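Local coordinates for protein alpha-glucosidase (Bacteroides thetaiotaomicron, PDB 5XFM) that hydrolyses beta-L-arabinopyranosides and alpha-galactosides as a bifunctional, calcium-containing member of glycoside hydrolase family 97, at residues A[473-478]-A[566-571]; A[512-517]-A[581-586]; A[587-592]-A[629-634]. The protein carries 1 engineered substitution. All blocks are in the same frame, centred on the assembly; numbering follows the deposited sequence.

In the fold
Read from the N terminus, the chain leaves 473-478, at the end of helix 470-474, and passes through 512-517 before contact 1 closes at 566-571. Contact 2 then closes at 581-586, so the two loops cross. Both join the catalytic barrel region to one face of the C-terminal sheet, on the neighbouring strands 567-574 and 577-584, with about 9 Å between centres. Contact 3 follows in series: 587-592 continues directly from 586 and pairs with 629-634, forming a two-stranded sheet packed on the opposite face of the C-terminal sheet from helix 512-521. Side chains of strand 567-574 and the amide of N584 tie it to the other two.

Contact 1 of 3, residues A[473-478]-A[566-571]; sequences NTCLHP and KYVVLA
The seam between the catalytic barrel region and the C-terminal beta domain is formed here by C475 and P478, which pack on V568 and L570 of strand 567-574. C475 lies just past the end of helix 470-474, and its sulfur rests mainly on the backbone of K566 and Y567. SG is 3.4 Å from Y567 CA, and its nearest side-chain neighbour in the strand is V568 CG1, at 4.1 Å. The torsion behind this (chi1 -75°) sets SG anti to the carbonyl carbon of C475. V568 divides its methyls between the two partners: CG1, placed between its own backbone N and carbonyl carbon (chi1 62°), serves the cysteine, while CG2 reaches P478 CG at 3.6 Å. Two residues further along the strand, L570 CD2 meets P478 CB at 3.8 Å, and the proline ring thus bears on two alternate strand residues that point to the same side. K566 and Y567 form a classic beta bulge against strand 556-563, near where SG meets Y567 CA. The tyrosine side chain leaves on the other face, with OH bonded to D561. Within the turn, N473 O accepts from L476 N and from H477 N, each at 2.9 Å, which fixes the chain as it leaves the helix. V583 lies beside C475 and V568, and L521 of helix 512-521 covers V568 and L570.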
# COMPACT_ATOMS: atom_id res chain seq x y z
N ASN A 473 3.54 2.29 -14.48
CA ASN A 473 3.06 1.88 -13.16
C ASN A 473 4.09 2.14 -12.06
O ASN A 473 3.73 2.57 -10.94
CB ASN A 473 2.67 0.40 -13.18
CG ASN A 473 1.44 0.14 -14.04
OD1 ASN A 473 1.47 -0.68 -14.97
ND2 ASN A 473 0.35 0.84 -13.74
N THR A 474 5.36 1.91 -12.38
CA THR A 474 6.45 2.27 -11.46
C THR A 474 6.44 3.77 -11.15
O THR A 474 6.76 4.18 -10.04
CB THR A 474 7.83 1.87 -12.04
OG1 THR A 474 7.84 0.46 -12.30
CG2 THR A 474 8.95 2.20 -11.07
N CYS A 475 6.05 4.58 -12.13
CA CYS A 475 5.97 6.02 -11.93
C CYS A 475 4.63 6.41 -11.34
O CYS A 475 4.35 7.59 -11.14
CB CYS A 475 6.20 6.77 -13.25
SG CYS A 475 7.91 6.80 -13.80
N LEU A 476 3.77 5.42 -11.09
CA LEU A 476 2.56 5.71 -10.34
C LEU A 476 2.69 5.38 -8.85
O LEU A 476 2.31 6.19 -7.99
CB LEU A 476 1.37 4.96 -10.94
CG LEU A 476 0.89 5.45 -12.30
CD1 LEU A 476 -0.10 4.48 -12.89
CD2 LEU A 476 0.28 6.85 -12.21
N HIS A 477 3.26 4.21 -8.54
CA HIS A 477 3.21 3.66 -7.18
C HIS A 477 3.70 4.54 -6.02
O HIS A 477 3.04 4.57 -4.98
CB HIS A 477 3.99 2.35 -7.15
CG HIS A 477 3.41 1.31 -8.05
ND1 HIS A 477 2.05 1.20 -8.27
CD2 HIS A 477 3.99 0.36 -8.83
CE1 HIS A 477 1.83 0.22 -9.12
NE2 HIS A 477 2.99 -0.31 -9.47
N PRO A 478 4.82 5.26 -6.17
CA PRO A 478 5.23 6.08 -5.03
C PRO A 478 4.25 7.21 -4.70
O PRO A 478 4.26 7.70 -3.57
CB PRO A 478 6.59 6.64 -5.46
CG PRO A 478 6.69 6.39 -6.92
CD PRO A 478 5.88 5.18 -7.19
N LYS A 566 4.79 9.46 -15.37
CA LYS A 566 5.74 10.02 -16.32
C LYS A 566 7.17 9.83 -15.84
O LYS A 566 8.01 9.26 -16.55
CB LYS A 566 5.43 11.50 -16.56
CG LYS A 566 4.23 11.70 -17.47
CD LYS A 566 3.82 13.16 -17.54
CE LYS A 566 2.77 13.39 -18.62
NZ LYS A 566 1.40 13.52 -18.06
N TYR A 567 7.46 10.29 -14.62
CA TYR A 567 8.80 10.08 -14.08
C TYR A 567 8.79 10.24 -12.57
O TYR A 567 7.88 10.85 -12.02
CB TYR A 567 9.81 11.04 -14.72
CG TYR A 567 9.71 12.49 -14.29
CD1 TYR A 567 8.71 13.32 -14.78
CD2 TYR A 567 10.64 13.03 -13.41
CE1 TYR A 567 8.62 14.65 -14.40
CE2 TYR A 567 10.57 14.36 -13.02
CZ TYR A 567 9.55 15.16 -13.51
OH TYR A 567 9.47 16.48 -13.13
N VAL A 568 9.78 9.66 -11.90
CA VAL A 568 9.82 9.80 -10.45
C VAL A 568 11.25 9.82 -9.92
O VAL A 568 12.11 9.06 -10.35
CB VAL A 568 9.01 8.66 -9.74
CG1 VAL A 568 9.58 7.30 -10.05
CG2 VAL A 568 8.97 8.89 -8.24
N VAL A 569 11.48 10.75 -8.99
CA VAL A 569 12.78 10.96 -8.35
C VAL A 569 12.62 11.10 -6.84
O VAL A 569 12.05 12.10 -6.37
CB VAL A 569 13.48 12.24 -8.88
CG1 VAL A 569 14.92 12.29 -8.39
CG2 VAL A 569 13.41 12.32 -10.39
N LEU A 570 13.09 10.12 -6.09
CA LEU A 570 13.02 10.20 -4.63
C LEU A 570 14.28 9.71 -3.93
O LEU A 570 15.01 8.86 -4.46
CB LEU A 570 11.79 9.46 -4.09
CG LEU A 570 11.53 7.97 -4.27
CD1 LEU A 570 12.25 7.11 -3.23
CD2 LEU A 570 10.04 7.75 -4.20
N ALA A 571 14.54 10.26 -2.75
CA ALA A 571 15.67 9.85 -1.93
C ALA A 571 15.20 9.23 -0.62
O ALA A 571 14.30 9.75 0.04
CB ALA A 571 16.58 11.03 -1.65

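Contact 2 of 3, residues A[512-517]-A[581-586]; sequences DVFQLA and AAVNAG
N584 OD1 takes the backbone hydrogen of G586 over 2.7 Å, a bond with an N-H...O angle of 151° that closes an Asx turn where strand 577-584 ends. The donor stands above the side-chain carbonyl plane. The other half of that amide, ND2, bonds to I632 O and E588 O, so the asparagine points to the second sheet while its neighbour V583 faces helix 512-521. There V583 meets F514 almost at a right angle: CG1 is 3.5 Å from F514 CD2, and V583 CB is 3.6 Å from F514 CE2, so the valine bears obliquely on these two ring atoms. The phenylalanine reaches this place because its ring is swung anti to the backbone N (chi1 178°). One helical turn on, A517 CB approaches V583 CG1 at 3.8 Å and A581 CB at 4.1 Å, while A581 CB also touches A517 O at 3.6 Å. Replacing F514 with an alanine would probably strip V583 CB and CG1 of their aromatic neighbour and open a gap beside A471 and T474, which the ring also touches. With small residues at A517 and A581, the axes of 512-517 and 581-584 approach to 7.9 Å, their N-to-C directions 131° apart. This is helix-on-sheet packing, alternate strand residues meeting one side of a helix, at the interface between barrel region and C-terminal beta domain.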
# COMPACT_ATOMS: atom_id res chain seq x y z
N ASP A 512 18.66 -2.25 -16.77
CA ASP A 512 19.12 -2.81 -15.51
C ASP A 512 19.13 -1.76 -14.41
O ASP A 512 18.70 -2.02 -13.29
CB ASP A 512 20.52 -3.41 -15.66
CG ASP A 512 20.56 -4.59 -16.62
OD1 ASP A 512 19.49 -4.99 -17.11
OD2 ASP A 512 21.67 -5.12 -16.87
N VAL A 513 19.59 -0.56 -14.75
CA VAL A 513 19.68 0.50 -13.75
C VAL A 513 18.27 0.95 -13.34
O VAL A 513 18.04 1.28 -12.18
CB VAL A 513 20.50 1.70 -14.27
CG1 VAL A 513 20.49 2.83 -13.26
CG2 VAL A 513 21.93 1.28 -14.52
N PHE A 514 17.33 0.93 -14.28
CA PHE A 514 15.91 1.09 -13.95
C PHE A 514 15.50 0.12 -12.85
O PHE A 514 14.91 0.50 -11.84
CB PHE A 514 15.04 0.88 -15.20
CG PHE A 514 13.55 1.00 -14.94
CD1 PHE A 514 12.84 -0.05 -14.37
CD2 PHE A 514 12.87 2.16 -15.29
CE1 PHE A 514 11.49 0.06 -14.13
CE2 PHE A 514 11.50 2.27 -15.05
CZ PHE A 514 10.81 1.22 -14.47
N GLN A 515 15.81 -1.15 -13.06
CA GLN A 515 15.48 -2.21 -12.11
C GLN A 515 16.11 -1.99 -10.74
O GLN A 515 15.46 -2.24 -9.73
CB GLN A 515 15.88 -3.58 -12.66
CG GLN A 515 15.14 -3.96 -13.93
CD GLN A 515 13.65 -4.14 -13.66
OE1 GLN A 515 13.26 -4.78 -12.68
NE2 GLN A 515 12.82 -3.58 -14.54
N LEU A 516 17.38 -1.61 -10.73
CA LEU A 516 18.10 -1.34 -9.49
C LEU A 516 17.43 -0.17 -8.74
O LEU A 516 17.19 -0.24 -7.53
CB LEU A 516 19.58 -1.05 -9.79
CG LEU A 516 20.37 -2.15 -10.51
CD1 LEU A 516 21.84 -1.79 -10.65
CD2 LEU A 516 20.23 -3.53 -9.86
N ALA A 517 17.10 0.89 -9.49
CA ALA A 517 16.40 2.05 -8.96
C ALA A 517 15.07 1.66 -8.35
O ALA A 517 14.62 2.25 -7.36
CB ALA A 517 16.19 3.08 -10.06
N ALA A 581 17.01 7.62 -6.15
CA ALA A 581 16.62 6.79 -7.27
C ALA A 581 15.66 7.55 -8.16
O ALA A 581 14.77 8.26 -7.68
CB ALA A 581 15.99 5.50 -6.78
N ALA A 582 15.87 7.44 -9.47
CA ALA A 582 14.99 8.09 -10.42
C ALA A 582 14.75 7.21 -11.63
O ALA A 582 15.66 6.51 -12.08
CB ALA A 582 15.57 9.43 -10.85
N VAL A 583 13.53 7.21 -12.15
CA VAL A 583 13.25 6.56 -13.43
C VAL A 583 12.35 7.40 -14.33
O VAL A 583 11.60 8.27 -13.86
CB VAL A 583 12.59 5.17 -13.26
CG1 VAL A 583 13.49 4.20 -12.49
CG2 VAL A 583 11.21 5.30 -12.61
N ASN A 584 12.44 7.10 -15.63
CA ASN A 584 11.72 7.85 -16.65
C ASN A 584 10.81 6.98 -17.52
O ASN A 584 11.28 6.09 -18.24
CB ASN A 584 12.71 8.60 -17.54
CG ASN A 584 12.05 9.31 -18.72
OD1 ASN A 584 10.87 9.69 -18.66
ND2 ASN A 584 12.81 9.48 -19.80
N ALA A 585 9.51 7.26 -17.49
CA ALA A 585 8.55 6.51 -18.30
C ALA A 585 8.14 7.29 -19.55
O ALA A 585 7.27 6.84 -20.30
CB ALA A 585 7.31 6.16 -17.48
N GLY A 586 8.73 8.46 -19.76
CA GLY A 586 8.44 9.22 -20.96
C GLY A 586 9.09 8.56 -22.16
O GLY A 586 9.87 7.61 -22.00

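Contact 3 of 3, residues A[587-592]-A[629-634]; sequences KEPLKL and QLEIRP
A two-stranded antiparallel ladder joins L590 and L592 to I632 and L630, each a hydrogen-bonded pair, with K591 and E631 the non-hydrogen-bonded pair between them. Four backbone bonds hold it: L590 N to I632 O and I632 N back to L590 O, both 2.9 Å, then L592 N to L630 O and L630 N to L592 O. The straightest runs from L592 N, with an N-H...O angle of 172°. On the leucine and isoleucine face, L592 CD2 touches I632 CD1 at 3.6 Å. K591 lies on the other face with E631; its chain folds over the partner strand toward L630, though the placing of its end is doubtful. E631 stays extended on that exposed side, its OE1 3.6 Å from P589 CB. Beyond the L590-I632 pair, where one segment enters the ladder and the other leaves it, P634 CG comes within 3.2 Å of K587 O, a close van der Waals contact. Strand 567-574 covers the two leucines through Y567 and V569, while A582 and I638 meet I632; the apolar face is therefore turned to the larger six-stranded sheet. Two antiparallel sheets facing each other across such a core are the mark of a beta-sandwich, the fold of this C-terminal domain.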
# COMPACT_ATOMS: atom_id res chain seq x y z
N LYS A 587 8.80 9.05 -23.36
CA LYS A 587 9.47 8.54 -24.55
C LYS A 587 10.55 9.49 -25.05
O LYS A 587 11.35 9.13 -25.92
CB LYS A 587 8.47 8.20 -25.66
CG LYS A 587 8.15 6.70 -25.68
CD LYS A 587 6.76 6.38 -26.20
CE LYS A 587 6.16 5.19 -25.45
NZ LYS A 587 6.48 5.16 -23.98
N GLU A 588 10.61 10.69 -24.48
CA GLU A 588 11.73 11.57 -24.76
C GLU A 588 12.67 11.56 -23.56
O GLU A 588 12.23 11.35 -22.42
CB GLU A 588 11.29 13.01 -25.06
CG GLU A 588 10.55 13.22 -26.38
CD GLU A 588 9.90 14.59 -26.46
OE1 GLU A 588 10.08 15.39 -25.52
OE2 GLU A 588 9.26 14.89 -27.49
N PRO A 589 13.96 11.80 -23.80
CA PRO A 589 14.94 11.86 -22.72
C PRO A 589 14.55 12.90 -21.68
O PRO A 589 13.93 13.91 -22.01
CB PRO A 589 16.23 12.25 -23.44
CG PRO A 589 16.05 11.71 -24.82
CD PRO A 589 14.60 11.92 -25.13
N LEU A 590 14.93 12.66 -20.44
CA LEU A 590 14.48 13.49 -19.34
C LEU A 590 15.65 14.23 -18.72
O LEU A 590 16.60 13.61 -18.25
CB LEU A 590 13.79 12.62 -18.29
CG LEU A 590 13.05 13.33 -17.16
CD1 LEU A 590 11.80 14.04 -17.65
CD2 LEU A 590 12.74 12.31 -16.09
N LYS A 591 15.57 15.55 -18.72
CA LYS A 591 16.66 16.37 -18.20
C LYS A 591 16.32 16.96 -16.84
O LYS A 591 15.34 17.69 -16.68
CB LYS A 591 16.98 17.49 -19.20
CG LYS A 591 18.33 18.17 -19.01
CD LYS A 591 19.31 17.28 -18.25
CE LYS A 591 20.68 17.91 -18.14
NZ LYS A 591 21.65 16.97 -17.50
N LEU A 592 17.15 16.63 -15.85
CA LEU A 592 16.93 17.06 -14.47
C LEU A 592 18.04 17.98 -13.99
O LEU A 592 19.23 17.68 -14.14
CB LEU A 592 16.85 15.87 -13.51
CG LEU A 592 15.64 14.95 -13.37
CD1 LEU A 592 14.88 14.79 -14.66
CD2 LEU A 592 16.10 13.60 -12.84
N GLN A 629 23.09 17.63 -12.21
CA GLN A 629 22.37 17.60 -13.47
C GLN A 629 22.49 16.23 -14.10
O GLN A 629 23.57 15.66 -14.15
CB GLN A 629 22.90 18.65 -14.45
CG GLN A 629 22.97 20.06 -13.91
CD GLN A 629 23.44 21.04 -14.97
OE1 GLN A 629 23.67 20.67 -16.12
NE2 GLN A 629 23.58 22.30 -14.58
N LEU A 630 21.38 15.71 -14.60
CA LEU A 630 21.37 14.34 -15.11
C LEU A 630 20.38 14.19 -16.24
O LEU A 630 19.34 14.83 -16.25
CB LEU A 630 21.03 13.35 -13.99
CG LEU A 630 22.06 13.14 -12.87
CD1 LEU A 630 21.46 12.32 -11.74
CD2 LEU A 630 23.31 12.46 -13.41
N GLU A 631 20.70 13.32 -17.20
CA GLU A 631 19.76 12.98 -18.26
C GLU A 631 19.43 11.49 -18.20
O GLU A 631 20.32 10.65 -18.10
CB GLU A 631 20.34 13.36 -19.62
CG GLU A 631 19.55 12.86 -20.83
CD GLU A 631 20.05 13.47 -22.13
OE1 GLU A 631 19.78 12.90 -23.20
OE2 GLU A 631 20.83 14.45 -22.06
N ILE A 632 18.14 11.18 -18.25
CA ILE A 632 17.66 9.81 -18.16
C ILE A 632 16.93 9.40 -19.44
O ILE A 632 15.91 9.99 -19.80
CB ILE A 632 16.71 9.63 -16.95
CG1 ILE A 632 17.32 10.22 -15.68
CG2 ILE A 632 16.36 8.16 -16.77
CD1 ILE A 632 16.33 10.41 -14.55
N ARG A 633 17.48 8.40 -20.12
CA ARG A 633 16.87 7.83 -21.31
C ARG A 633 15.50 7.25 -20.99
O ARG A 633 15.23 6.90 -19.83
CB ARG A 633 17.78 6.77 -21.93
CG ARG A 633 17.76 5.42 -21.25
CD ARG A 633 18.73 4.46 -21.94
NE ARG A 633 18.16 3.86 -23.14
CZ ARG A 633 18.89 3.40 -24.15
NH1 ARG A 633 20.21 3.46 -24.11
NH2 ARG A 633 18.29 2.87 -25.21
N PRO A 634 14.61 7.18 -21.99
CA PRO A 634 13.32 6.50 -21.83
C PRO A 634 13.48 5.05 -21.37
O PRO A 634 14.40 4.36 -21.82
CB PRO A 634 12.70 6.57 -23.23
CG PRO A 634 13.35 7.77 -23.85
CD PRO A 634 14.76 7.73 -23.35